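Local coordinates for protein rutinosidase (Aspergillus niger, PDB 6I1A) that hydrolyses beta-glycosidic bonds as a family 5 glycoside hydrolase, releasing the disaccharide rutinose from flavonoid glycosides such as rutin, at residues A[130-135]-A[185-190]; A[237-242]-A[259-264]; A[21-26]-A[333-338]; A[28-33]-A[91-96]. All coordinates share one frame; numbering follows the deposited sequence. Where two conformers were deposited one is given.

Contact 1: residues A[130-135]-A[185-190]; sequences MHIIID and QSYTLE
Ile132 and Tyr187, like Ile133 and Thr188, are paired across two neighbouring parallel strands of a (beta/alpha)8 TIM barrel, the fold of this glycoside hydrolase family. The backbone ladder has four bonds. Ile132 N donates to Ser186 O at 2.8 Å, and Ile132 O accepts from Thr188 N. Ile134 repeats the pattern with Thr188 O and Glu190 N. A CA-H...O contact supplements it: Tyr187 CA lies 3.2 Å from Ile132 O.

Apolar contacts lie mainly on the outer face. The Tyr187 ring runs alongside Ile132, with CD2 of the tyrosine 3.6 Å from the isoleucine CB. Ile134 sends its CD1 across to the same ring atom, 3.7 Å from Tyr187 CD2. Helices 113-128 and 161-179 pack on this face.

Acidic groups point into the barrel. Asp135 and Glu190 lie side by side, their carboxylate planes 57° apart, with Asp135 OD1 4.1 Å from Glu190 OE1. Arg92 forms a salt bridge to Glu190 OE1, which probably offsets the like charges. Asp135 OD2 is hydrogen-bonded to His137.

Polar contacts gather at the start of the strands. A water joins Met130 O to Ser186 OG, which also bonds Ser183. The CG of His131 is anti to its backbone N (chi1 -166°), and this swings the ring across to Thr188. Ser186 O sits over one ring face. Thr188 OG1, also bonded by Trp17, meets the edge in the ring plane, 2.7 Å from His131 NE2 in a nearly straight bond of 168°.

Contact 2: residues A[237-242]-A[259-264]; sequences IPVMFQ and TNLVFD. With EDO (1,2-ethanediol), chain H; EDO (1,2-ethanediol), chain J.
Met240 reaches over both Val262 and Asp264. Its chain runs out extended, with CG 3.6 Å from Asp264 CB. It then bends at the sulfur, and Met240 CE comes back to 3.7 Å from Val262 CG1. On the other face, Phe241 and Phe263 point the same way. Their ring planes are 36° apart, and Phe241 CD2 is 3.7 Å from Phe263 CE1. Leu261 CD1 fills in beside Phe241 CB.

The Gln242 amide donates from NE2 to Asp264 O at 3.0 Å, with the acceptor in the amide plane. Backbone bonds between the parallel strands hold the register, from Val239 N to Asn260 O at one end to Asp264 N and Phe241 O at the other. In this last bond the donor stands 48° above the carbonyl plane.

These are consecutive strands of the TIM barrel, joined as a beta-alpha-beta unit through helix 248-252. Phe241 faces outward onto helix 213-233, and Trp251 of helix 248-252 meets its ring edge-to-face.

Asp264 OD2 is held by His266 and by a salt bridge from Arg92. Gln242 OE1 accepts from Glu194 N, and NE2 has a second acceptor in Ser244 O. Asn260, the centre of an inverse gamma turn, lies alongside Pro238 and bonds Pro235 O through ND2. A water links Ile237 O to Asn260 O. Two 1,2-ethanediols, probably from the crystallisation liquor, donate to Leu261 O and Asp264 O.

Contact 3: residues A[21-26]-A[333-338]; sequences KGNGVN and QGSSYW. With EDO (1,2-ethanediol), chain L.
Asn26 grips Tyr337 O with two donors. Its backbone N is 2.8 Å from Tyr337 O, and its side-chain ND2 is 3.1 Å from the same oxygen. CG lies beside the asparagine's own backbone N (chi1 -74°), which lets both N-H groups converge there. The ND2 bond comes from 71° above the carbonyl plane. The amide also lies against the Trp338 ring, whose plane is turned 47° from it; Asn26 CG is 3.3 Å from Trp338 CE3. Further bonds fix the amide's rotation: OD1 accepts from Arg92, and ND2 also bonds Gly302 O.

Gln333 and Lys21 meet at the opposite end of the pairing, their side chains crossing at about a right angle. Lys21 CD passes 4.1 Å from Gln333 CA. The lysine NZ is taken up by Ser329 O and Ser332 O. Gln333 O accepts from Gly22 N at 3.2 Å.

Between these ends the strands close in at Gly24. Its CA is 4.1 Å from Ser336 CA, and Gly24 N donates to Ser335 O at 2.7 Å. Ser335 OG binds two waters, one of which reaches Asn23 OD1.

The pairing closes the TIM barrel, for it joins the first strand to the last. Strand 90-95 pairs with the other edge of 22-26. Strand 299-308 flanks 334-337, with Phe300 against Ser336 and Trp304 edge-to-face with Tyr337. Helix 317-331 packs outside on Asn23 and Ser335.

Contact 4: residues A[28-33]-A[91-96]; sequences GGWLEQ and LRIPTT
Leu31 lies beside Pro94 and Thr96, but the backbones are linked by water. One water accepts from Leu31 N at 2.8 Å and donates to Pro94 O. A second donates to Leu31 O and accepts from Thr96 N at 2.9 Å. No direct hydrogen bond spans the two segments. Residues 91-95 form a strand, while 28-33 is an irregular loop that turns at Gly29, where phi is positive.

The loop follows the first barrel strand, and 91-95 belongs to the second, so the contact lies where a beta-alpha loop of the TIM barrel folds over the adjoining strand.

Glu32 lays its CG against the proline, 3.7 Å from Pro94 CB. Its CG takes the crowded position between backbone N and carbonyl carbon (chi1 54°), and the chain bends again at the next torsion. This brings OE1 back to accept from Gly29 N, at 2.9 Å and from 46° above the carboxylate plane. Thr96 CG2 touches the loop at two points, 3.6 Å from Leu31 O and close to Glu32 CB.

An apolar cluster lies beside this. Ile93 CG2 is 4.0 Å from Trp30 CZ3, and Leu31 CD1 approaches the same methyl. The other leucine methyl, CD2, sits over the centre of the Trp30 ring. Trp30 NE1 bonds Tyr71 O, and the indole packs on Tyr116 and Ile120 of helix 113-128.

In the fold
Contacts 1, 2 and 3 each pair neighbouring strands of the barrel wall; contact 4 packs a loop on the strand between those of contacts 1 and 3. Arg92 ties all four together inside the barrel. Its NE is 2.8 Å from Glu190 OE1 of contact 1, NH2 is 3.2 Å from Asp264 OD2 of contact 2, and NH1 is 2.9 Å from Asn26 OD1 of contact 3. Leu189 O and Met240 N, 2.9 Å apart, probably bond contacts 1 and 2. Trp338 CH2 lies 3.5 Å from Glu32 OE1, joining contacts 3 and 4. In family 5 enzymes the active site lies at the C-terminal ends of these strands, where these polar residues gather.

Contact 1: residues A[130-135]-A[185-190]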
# COMPACT_ATOMS: atom_id res chain seq x y z
N MET A 130 -25.08 3.16 25.57
CA MET A 130 -23.90 3.14 24.66
C MET A 130 -22.85 2.15 25.21
O MET A 130 -22.77 1.97 26.45
CB MET A 130 -23.26 4.51 24.52
CG MET A 130 -24.21 5.53 23.83
SD MET A 130 -23.29 6.93 23.27
CE MET A 130 -24.65 8.01 22.75
N HIS A 131 -22.05 1.60 24.29
CA HIS A 131 -20.85 0.78 24.66
C HIS A 131 -19.64 1.69 24.70
O HIS A 131 -19.58 2.60 23.84
CB HIS A 131 -20.67 -0.40 23.71
CG HIS A 131 -19.69 -1.44 24.19
ND1 HIS A 131 -19.99 -2.31 25.21
CD2 HIS A 131 -18.37 -1.64 23.87
CE1 HIS A 131 -18.92 -3.07 25.44
NE2 HIS A 131 -17.94 -2.68 24.67
N ILE A 132 -18.74 1.50 25.64
CA ILE A 132 -17.59 2.36 25.88
C ILE A 132 -16.32 1.57 25.58
O ILE A 132 -16.09 0.56 26.26
CB ILE A 132 -17.56 2.93 27.30
CG1 ILE A 132 -18.91 3.53 27.73
CG2 ILE A 132 -16.44 3.90 27.46
CD1 ILE A 132 -19.31 4.80 26.96
N ILE A 133 -15.48 2.08 24.71
CA ILE A 133 -14.11 1.54 24.52
C ILE A 133 -13.12 2.45 25.24
O ILE A 133 -13.03 3.64 24.90
CB ILE A 133 -13.71 1.43 23.07
CG1 ILE A 133 -14.66 0.52 22.30
CG2 ILE A 133 -12.24 1.01 22.88
CD1 ILE A 133 -14.62 0.74 20.80
N ILE A 134 -12.42 1.96 26.28
CA ILE A 134 -11.40 2.74 26.97
C ILE A 134 -10.04 2.42 26.32
O ILE A 134 -9.62 1.24 26.34
CB ILE A 134 -11.37 2.51 28.50
CG1 ILE A 134 -12.71 2.84 29.14
CG2 ILE A 134 -10.21 3.29 29.09
CD1 ILE A 134 -12.77 2.45 30.61
N ASP A 135 -9.42 3.41 25.69
CA ASP A 135 -8.17 3.24 24.96
C ASP A 135 -7.03 3.92 25.72
O ASP A 135 -7.09 5.14 25.97
CB ASP A 135 -8.40 3.84 23.57
CG ASP A 135 -7.16 4.28 22.84
OD1 ASP A 135 -6.09 3.67 22.92
OD2 ASP A 135 -7.34 5.27 22.05
N GLN A 185 -20.27 -4.65 32.02
CA GLN A 185 -20.74 -5.14 30.73
C GLN A 185 -20.73 -4.04 29.63
O GLN A 185 -20.88 -4.39 28.49
CB GLN A 185 -22.15 -5.77 30.83
CG GLN A 185 -23.27 -4.86 31.28
CD GLN A 185 -23.52 -4.74 32.76
OE1 GLN A 185 -22.61 -4.86 33.60
NE2 GLN A 185 -24.78 -4.44 33.10
N SER A 186 -20.54 -2.81 30.05
CA SER A 186 -20.63 -1.67 29.09
C SER A 186 -19.25 -1.34 28.48
O SER A 186 -19.18 -0.38 27.70
CB SER A 186 -21.14 -0.46 29.75
OG SER A 186 -22.50 -0.70 30.22
N TYR A 187 -18.16 -2.03 28.80
CA TYR A 187 -16.79 -1.58 28.47
C TYR A 187 -16.01 -2.63 27.71
O TYR A 187 -16.05 -3.87 28.01
CB TYR A 187 -16.02 -1.21 29.72
CG TYR A 187 -16.62 -0.06 30.47
CD1 TYR A 187 -17.61 -0.30 31.45
CD2 TYR A 187 -16.26 1.26 30.27
CE1 TYR A 187 -18.19 0.74 32.16
CE2 TYR A 187 -16.81 2.30 30.99
CZ TYR A 187 -17.79 2.05 31.95
OH TYR A 187 -18.30 3.11 32.63
N THR A 188 -15.21 -2.14 26.76
CA THR A 188 -14.16 -2.87 26.06
C THR A 188 -12.83 -2.20 26.38
O THR A 188 -12.73 -0.98 26.37
CB THR A 188 -14.42 -2.97 24.55
OG1 THR A 188 -15.54 -3.82 24.34
CG2 THR A 188 -13.25 -3.41 23.74
N LEU A 189 -11.80 -3.00 26.68
CA LEU A 189 -10.48 -2.47 27.05
C LEU A 189 -9.53 -2.54 25.85
O LEU A 189 -9.29 -3.65 25.29
CB LEU A 189 -9.94 -3.35 28.20
CG LEU A 189 -8.74 -2.82 28.95
CD1 LEU A 189 -8.62 -3.48 30.36
CD2 LEU A 189 -7.50 -3.10 28.22
N GLU A 190 -8.98 -1.40 25.46
CA GLU A 190 -8.02 -1.30 24.34
C GLU A 190 -6.67 -0.85 24.87
O GLU A 190 -6.48 0.33 25.22
CB GLU A 190 -8.50 -0.30 23.29
CG GLU A 190 -7.61 -0.29 22.07
CD GLU A 190 -8.19 0.42 20.88
OE1 GLU A 190 -8.98 1.38 21.05
OE2 GLU A 190 -7.92 -0.06 19.74
O HOH W 1 -23.84 -0.12 27.84

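Contact 2: residues A[237-242]-A[259-264]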
# COMPACT_ATOMS: atom_id res chain seq x y z
N ILE A 237 -14.87 -9.24 29.95
CA ILE A 237 -14.47 -7.91 29.38
C ILE A 237 -13.70 -8.19 28.10
O ILE A 237 -12.63 -8.77 28.14
CB ILE A 237 -13.59 -7.11 30.37
CG1 ILE A 237 -14.31 -6.83 31.70
CG2 ILE A 237 -13.10 -5.82 29.71
CD1 ILE A 237 -13.39 -6.31 32.73
N PRO A 238 -14.14 -7.70 26.91
CA PRO A 238 -13.38 -7.93 25.70
C PRO A 238 -12.12 -7.07 25.66
O PRO A 238 -12.09 -5.97 26.25
CB PRO A 238 -14.33 -7.46 24.58
CG PRO A 238 -15.67 -7.38 25.23
CD PRO A 238 -15.45 -7.03 26.68
N VAL A 239 -11.10 -7.60 25.00
CA VAL A 239 -9.84 -6.86 24.71
C VAL A 239 -9.85 -6.50 23.22
O VAL A 239 -10.03 -7.39 22.34
CB VAL A 239 -8.58 -7.67 25.09
CG1 VAL A 239 -7.33 -7.00 24.58
CG2 VAL A 239 -8.52 -7.84 26.61
N MET A 240 -9.66 -5.22 22.94
CA MET A 240 -9.56 -4.71 21.57
C MET A 240 -8.08 -4.43 21.25
O MET A 240 -7.42 -3.60 21.93
CB MET A 240 -10.38 -3.43 21.47
CG MET A 240 -10.28 -2.77 20.09
SD MET A 240 -11.52 -1.47 19.81
CE MET A 240 -12.99 -2.46 19.56
N PHE A 241 -7.58 -5.18 20.29
CA PHE A 241 -6.18 -5.16 19.86
C PHE A 241 -6.04 -4.29 18.62
O PHE A 241 -6.56 -4.66 17.54
CB PHE A 241 -5.69 -6.58 19.61
CG PHE A 241 -4.25 -6.69 19.19
CD1 PHE A 241 -3.33 -5.67 19.41
CD2 PHE A 241 -3.82 -7.86 18.58
CE1 PHE A 241 -2.01 -5.79 18.97
CE2 PHE A 241 -2.50 -7.98 18.18
CZ PHE A 241 -1.60 -6.96 18.35
N GLN A 242 -5.37 -3.14 18.79
CA GLN A 242 -4.99 -2.26 17.66
C GLN A 242 -3.59 -2.71 17.21
O GLN A 242 -2.59 -2.30 17.81
CB GLN A 242 -5.03 -0.81 18.13
CG GLN A 242 -5.23 0.21 17.03
CD GLN A 242 -4.19 0.09 15.94
OE1 GLN A 242 -3.02 0.44 16.15
NE2 GLN A 242 -4.57 -0.45 14.77
N THR A 259 -10.33 -16.83 22.30
CA THR A 259 -9.92 -15.57 22.97
C THR A 259 -10.99 -14.50 22.79
O THR A 259 -11.45 -14.34 21.67
CB THR A 259 -8.58 -15.05 22.46
OG1 THR A 259 -7.59 -16.12 22.39
CG2 THR A 259 -8.03 -13.96 23.35
N ASN A 260 -11.33 -13.81 23.86
CA ASN A 260 -12.35 -12.72 23.82
C ASN A 260 -11.65 -11.47 23.27
O ASN A 260 -11.34 -10.57 24.05
CB ASN A 260 -13.00 -12.52 25.18
CG ASN A 260 -14.23 -11.65 25.12
OD1 ASN A 260 -14.66 -11.26 24.00
ND2 ASN A 260 -14.80 -11.34 26.27
N LEU A 261 -11.47 -11.44 21.97
CA LEU A 261 -10.60 -10.47 21.29
C LEU A 261 -11.35 -9.90 20.08
O LEU A 261 -12.05 -10.65 19.38
CB LEU A 261 -9.38 -11.22 20.80
CG LEU A 261 -8.28 -10.40 20.15
CD1 LEU A 261 -7.53 -9.64 21.21
CD2 LEU A 261 -7.36 -11.38 19.42
N VAL A 262 -11.13 -8.62 19.85
CA VAL A 262 -11.60 -7.93 18.63
C VAL A 262 -10.46 -7.07 18.13
O VAL A 262 -9.75 -6.45 18.94
CB VAL A 262 -12.87 -7.12 18.95
CG1 VAL A 262 -12.68 -6.12 20.09
CG2 VAL A 262 -13.42 -6.38 17.71
N PHE A 263 -10.27 -7.00 16.83
CA PHE A 263 -9.25 -6.11 16.26
C PHE A 263 -9.81 -4.70 16.05
O PHE A 263 -10.98 -4.58 15.68
CB PHE A 263 -8.75 -6.65 14.93
CG PHE A 263 -7.90 -7.87 15.05
CD1 PHE A 263 -6.61 -7.76 15.50
CD2 PHE A 263 -8.33 -9.06 14.48
CE1 PHE A 263 -5.78 -8.88 15.57
CE2 PHE A 263 -7.52 -10.19 14.54
CZ PHE A 263 -6.23 -10.07 15.06
N ASP A 264 -8.96 -3.71 16.23
CA ASP A 264 -9.29 -2.30 15.91
C ASP A 264 -8.43 -1.91 14.72
O ASP A 264 -7.18 -1.84 14.82
CB ASP A 264 -8.95 -1.41 17.08
CG ASP A 264 -9.07 0.08 16.81
OD1 ASP A 264 -9.57 0.40 15.71
OD2 ASP A 264 -8.72 0.94 17.68
C1 EDO H . -4.91 -5.70 12.86
O1 EDO H . -3.57 -5.67 12.46
C2 EDO H . -5.33 -4.32 13.15
O2 EDO H . -5.71 -4.19 14.44
C1 EDO J . -15.06 -11.85 20.61
O1 EDO J . -14.05 -12.45 19.91
C2 EDO J . -15.86 -12.85 21.44
O2 EDO J . -16.57 -13.81 20.65
O HOH W 2 -10.63 -10.47 26.95

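Contact 3: residues A[21-26]-A[333-338]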
# COMPACT_ATOMS: atom_id res chain seq x y z
N LYS A 21 -22.96 -5.02 16.52
CA LYS A 21 -22.73 -4.01 15.47
C LYS A 21 -23.01 -2.64 16.08
O LYS A 21 -23.92 -2.48 16.88
CB LYS A 21 -23.63 -4.23 14.29
CG LYS A 21 -23.33 -5.54 13.56
CD LYS A 21 -22.65 -5.38 12.25
CE LYS A 21 -22.97 -6.51 11.28
NZ LYS A 21 -21.78 -6.91 10.51
N GLY A 22 -22.18 -1.67 15.74
CA GLY A 22 -22.48 -0.31 16.18
C GLY A 22 -21.69 0.72 15.43
O GLY A 22 -20.58 0.47 14.98
N ASN A 23 -22.30 1.90 15.26
CA ASN A 23 -21.62 3.09 14.69
C ASN A 23 -21.35 4.02 15.86
O ASN A 23 -22.25 4.36 16.65
CB ASN A 23 -22.46 3.78 13.60
CG ASN A 23 -22.65 2.89 12.37
OD1 ASN A 23 -21.91 1.94 12.17
ND2 ASN A 23 -23.65 3.22 11.57
N GLY A 24 -20.10 4.42 15.96
CA GLY A 24 -19.60 5.20 17.07
C GLY A 24 -18.86 6.45 16.67
O GLY A 24 -18.73 6.84 15.49
N VAL A 25 -18.31 7.09 17.68
CA VAL A 25 -17.39 8.21 17.53
C VAL A 25 -16.26 8.11 18.56
O VAL A 25 -16.47 7.62 19.69
CB VAL A 25 -18.19 9.53 17.63
CG1 VAL A 25 -18.66 9.84 19.04
CG2 VAL A 25 -17.42 10.68 17.04
N ASN A 26 -15.13 8.69 18.19
CA ASN A 26 -14.05 8.96 19.14
C ASN A 26 -14.31 10.26 19.85
O ASN A 26 -14.81 11.22 19.25
CB ASN A 26 -12.71 9.09 18.45
CG ASN A 26 -12.18 7.73 18.00
OD1 ASN A 26 -11.49 7.08 18.81
ND2 ASN A 26 -12.55 7.27 16.81
N GLN A 333 -17.65 -5.05 12.17
CA GLN A 333 -18.70 -4.84 13.17
C GLN A 333 -19.12 -3.38 13.35
O GLN A 333 -19.71 -3.07 14.34
CB GLN A 333 -18.27 -5.43 14.52
CG GLN A 333 -17.75 -6.86 14.45
CD GLN A 333 -18.73 -7.80 13.82
OE1 GLN A 333 -19.91 -7.84 14.25
NE2 GLN A 333 -18.28 -8.54 12.86
N GLY A 334 -18.71 -2.52 12.47
CA GLY A 334 -18.99 -1.10 12.59
C GLY A 334 -17.72 -0.30 12.67
O GLY A 334 -16.64 -0.78 12.30
N SER A 335 -17.85 0.92 13.13
CA SER A 335 -16.75 1.88 13.08
C SER A 335 -16.98 2.99 14.10
O SER A 335 -18.11 3.22 14.52
CB SER A 335 -16.56 2.43 11.68
OG SER A 335 -17.75 3.13 11.27
N SER A 336 -15.90 3.71 14.37
CA SER A 336 -15.99 4.95 15.17
C SER A 336 -15.18 6.04 14.50
O SER A 336 -13.98 5.91 14.26
CB SER A 336 -15.60 4.79 16.65
OG SER A 336 -14.42 4.09 16.87
N TYR A 337 -15.84 7.15 14.17
CA TYR A 337 -15.26 8.26 13.40
C TYR A 337 -14.31 9.05 14.27
O TYR A 337 -14.55 9.25 15.48
CB TYR A 337 -16.40 9.16 12.91
CG TYR A 337 -16.01 10.04 11.76
CD1 TYR A 337 -16.12 9.56 10.47
CD2 TYR A 337 -15.51 11.31 11.94
CE1 TYR A 337 -15.77 10.34 9.39
CE2 TYR A 337 -15.08 12.09 10.85
CZ TYR A 337 -15.20 11.57 9.58
OH TYR A 337 -14.80 12.32 8.49
N TRP A 338 -13.25 9.56 13.66
CA TRP A 338 -12.33 10.52 14.30
C TRP A 338 -12.73 11.89 13.76
O TRP A 338 -12.38 12.16 12.61
CB TRP A 338 -10.86 10.23 14.02
CG TRP A 338 -9.94 11.06 14.87
CD1 TRP A 338 -9.48 12.32 14.68
CD2 TRP A 338 -9.48 10.65 16.18
NE1 TRP A 338 -8.71 12.71 15.75
CE2 TRP A 338 -8.70 11.70 16.68
CE3 TRP A 338 -9.57 9.47 16.93
CZ2 TRP A 338 -8.03 11.64 17.91
CZ3 TRP A 338 -8.94 9.42 18.15
CH2 TRP A 338 -8.18 10.47 18.62
C1 EDO L . -24.52 7.17 13.23
O1 EDO L . -24.19 8.49 13.31
C2 EDO L . -25.27 6.80 12.03
O2 EDO L . -25.39 5.36 11.98
O HOH W 3 -19.85 1.57 10.41
O HOH W 4 -17.91 5.70 12.31

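Contact 4: residues A[28-33]-A[91-96]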
# COMPACT_ATOMS: atom_id res chain seq x y z
N GLY A 28 -11.84 12.15 20.84
CA GLY A 28 -10.45 12.53 20.77
C GLY A 28 -10.21 13.98 21.12
O GLY A 28 -11.12 14.79 21.10
N GLY A 29 -8.96 14.34 21.42
CA GLY A 29 -8.61 15.72 21.70
C GLY A 29 -9.18 16.21 23.00
O GLY A 29 -9.14 17.42 23.25
N TRP A 30 -9.65 15.31 23.84
CA TRP A 30 -10.37 15.64 25.11
C TRP A 30 -9.45 15.32 26.29
O TRP A 30 -8.99 16.25 26.99
CB TRP A 30 -11.68 14.92 25.17
CG TRP A 30 -12.43 15.08 26.46
CD1 TRP A 30 -12.55 16.21 27.25
CD2 TRP A 30 -13.23 14.08 27.11
NE1 TRP A 30 -13.35 15.96 28.33
CE2 TRP A 30 -13.78 14.66 28.28
CE3 TRP A 30 -13.52 12.75 26.83
CZ2 TRP A 30 -14.63 13.92 29.11
CZ3 TRP A 30 -14.31 12.05 27.69
CH2 TRP A 30 -14.89 12.62 28.80
N LEU A 31 -9.16 14.04 26.47
CA LEU A 31 -8.24 13.57 27.53
C LEU A 31 -6.81 13.35 27.01
O LEU A 31 -5.92 13.11 27.83
CB LEU A 31 -8.82 12.31 28.18
CG LEU A 31 -10.24 12.46 28.70
CD1 LEU A 31 -10.76 11.18 29.35
CD2 LEU A 31 -10.35 13.65 29.69
N GLU A 32 -6.59 13.47 25.71
CA GLU A 32 -5.26 13.50 25.10
C GLU A 32 -5.25 14.65 24.09
O GLU A 32 -6.31 14.79 23.40
CB GLU A 32 -4.94 12.15 24.45
CG GLU A 32 -5.95 11.61 23.43
CD GLU A 32 -5.86 12.12 22.02
OE1 GLU A 32 -6.91 12.25 21.39
OE2 GLU A 32 -4.71 12.28 21.52
N GLN A 33 -4.16 15.35 23.97
CA GLN A 33 -4.19 16.64 23.20
C GLN A 33 -3.35 16.47 21.94
O GLN A 33 -2.27 15.86 21.98
CB GLN A 33 -3.62 17.79 24.05
CG GLN A 33 -4.22 17.87 25.45
CD GLN A 33 -5.71 17.87 25.46
OE1 GLN A 33 -6.41 18.45 24.60
NE2 GLN A 33 -6.29 17.24 26.48
N LEU A 91 -18.88 4.81 22.10
CA LEU A 91 -17.91 5.88 22.34
C LEU A 91 -16.55 5.27 22.50
O LEU A 91 -16.37 4.44 23.40
CB LEU A 91 -18.26 6.72 23.57
CG LEU A 91 -19.64 7.39 23.59
CD1 LEU A 91 -19.94 8.02 24.93
CD2 LEU A 91 -19.77 8.39 22.47
N ARG A 92 -15.60 5.64 21.66
CA ARG A 92 -14.20 5.26 21.87
C ARG A 92 -13.52 6.43 22.52
O ARG A 92 -13.62 7.59 22.02
CB ARG A 92 -13.52 4.91 20.56
CG ARG A 92 -12.04 4.58 20.72
CD ARG A 92 -11.47 3.89 19.52
NE ARG A 92 -10.07 3.49 19.58
CZ ARG A 92 -9.02 4.19 19.16
NH1 ARG A 92 -9.14 5.43 18.68
NH2 ARG A 92 -7.82 3.60 19.18
N ILE A 93 -12.88 6.23 23.67
CA ILE A 93 -12.34 7.30 24.50
C ILE A 93 -10.84 7.16 24.67
O ILE A 93 -10.36 6.37 25.52
CB ILE A 93 -13.06 7.43 25.86
CG1 ILE A 93 -14.58 7.40 25.72
CG2 ILE A 93 -12.55 8.66 26.55
CD1 ILE A 93 -15.36 7.54 27.00
N PRO A 94 -10.03 7.87 23.86
CA PRO A 94 -8.58 7.88 23.99
C PRO A 94 -8.18 8.60 25.28
O PRO A 94 -8.65 9.71 25.56
CB PRO A 94 -8.09 8.63 22.75
CG PRO A 94 -9.22 8.48 21.79
CD PRO A 94 -10.47 8.57 22.63
N THR A 95 -7.29 7.96 26.04
CA THR A 95 -6.74 8.53 27.27
C THR A 95 -5.22 8.47 27.18
O THR A 95 -4.64 7.59 26.50
CB THR A 95 -7.24 7.76 28.49
OG1 THR A 95 -6.75 6.40 28.55
CG2 THR A 95 -8.74 7.72 28.60
N THR A 96 -4.54 9.38 27.90
CA THR A 96 -3.09 9.19 28.11
C THR A 96 -2.90 8.18 29.25
O THR A 96 -3.77 8.02 30.10
CB THR A 96 -2.35 10.47 28.43
OG1 THR A 96 -2.72 10.87 29.77
CG2 THR A 96 -2.68 11.59 27.45
O HOH W 5 -9.52 12.12 24.45
O HOH W 6 -5.52 11.35 29.84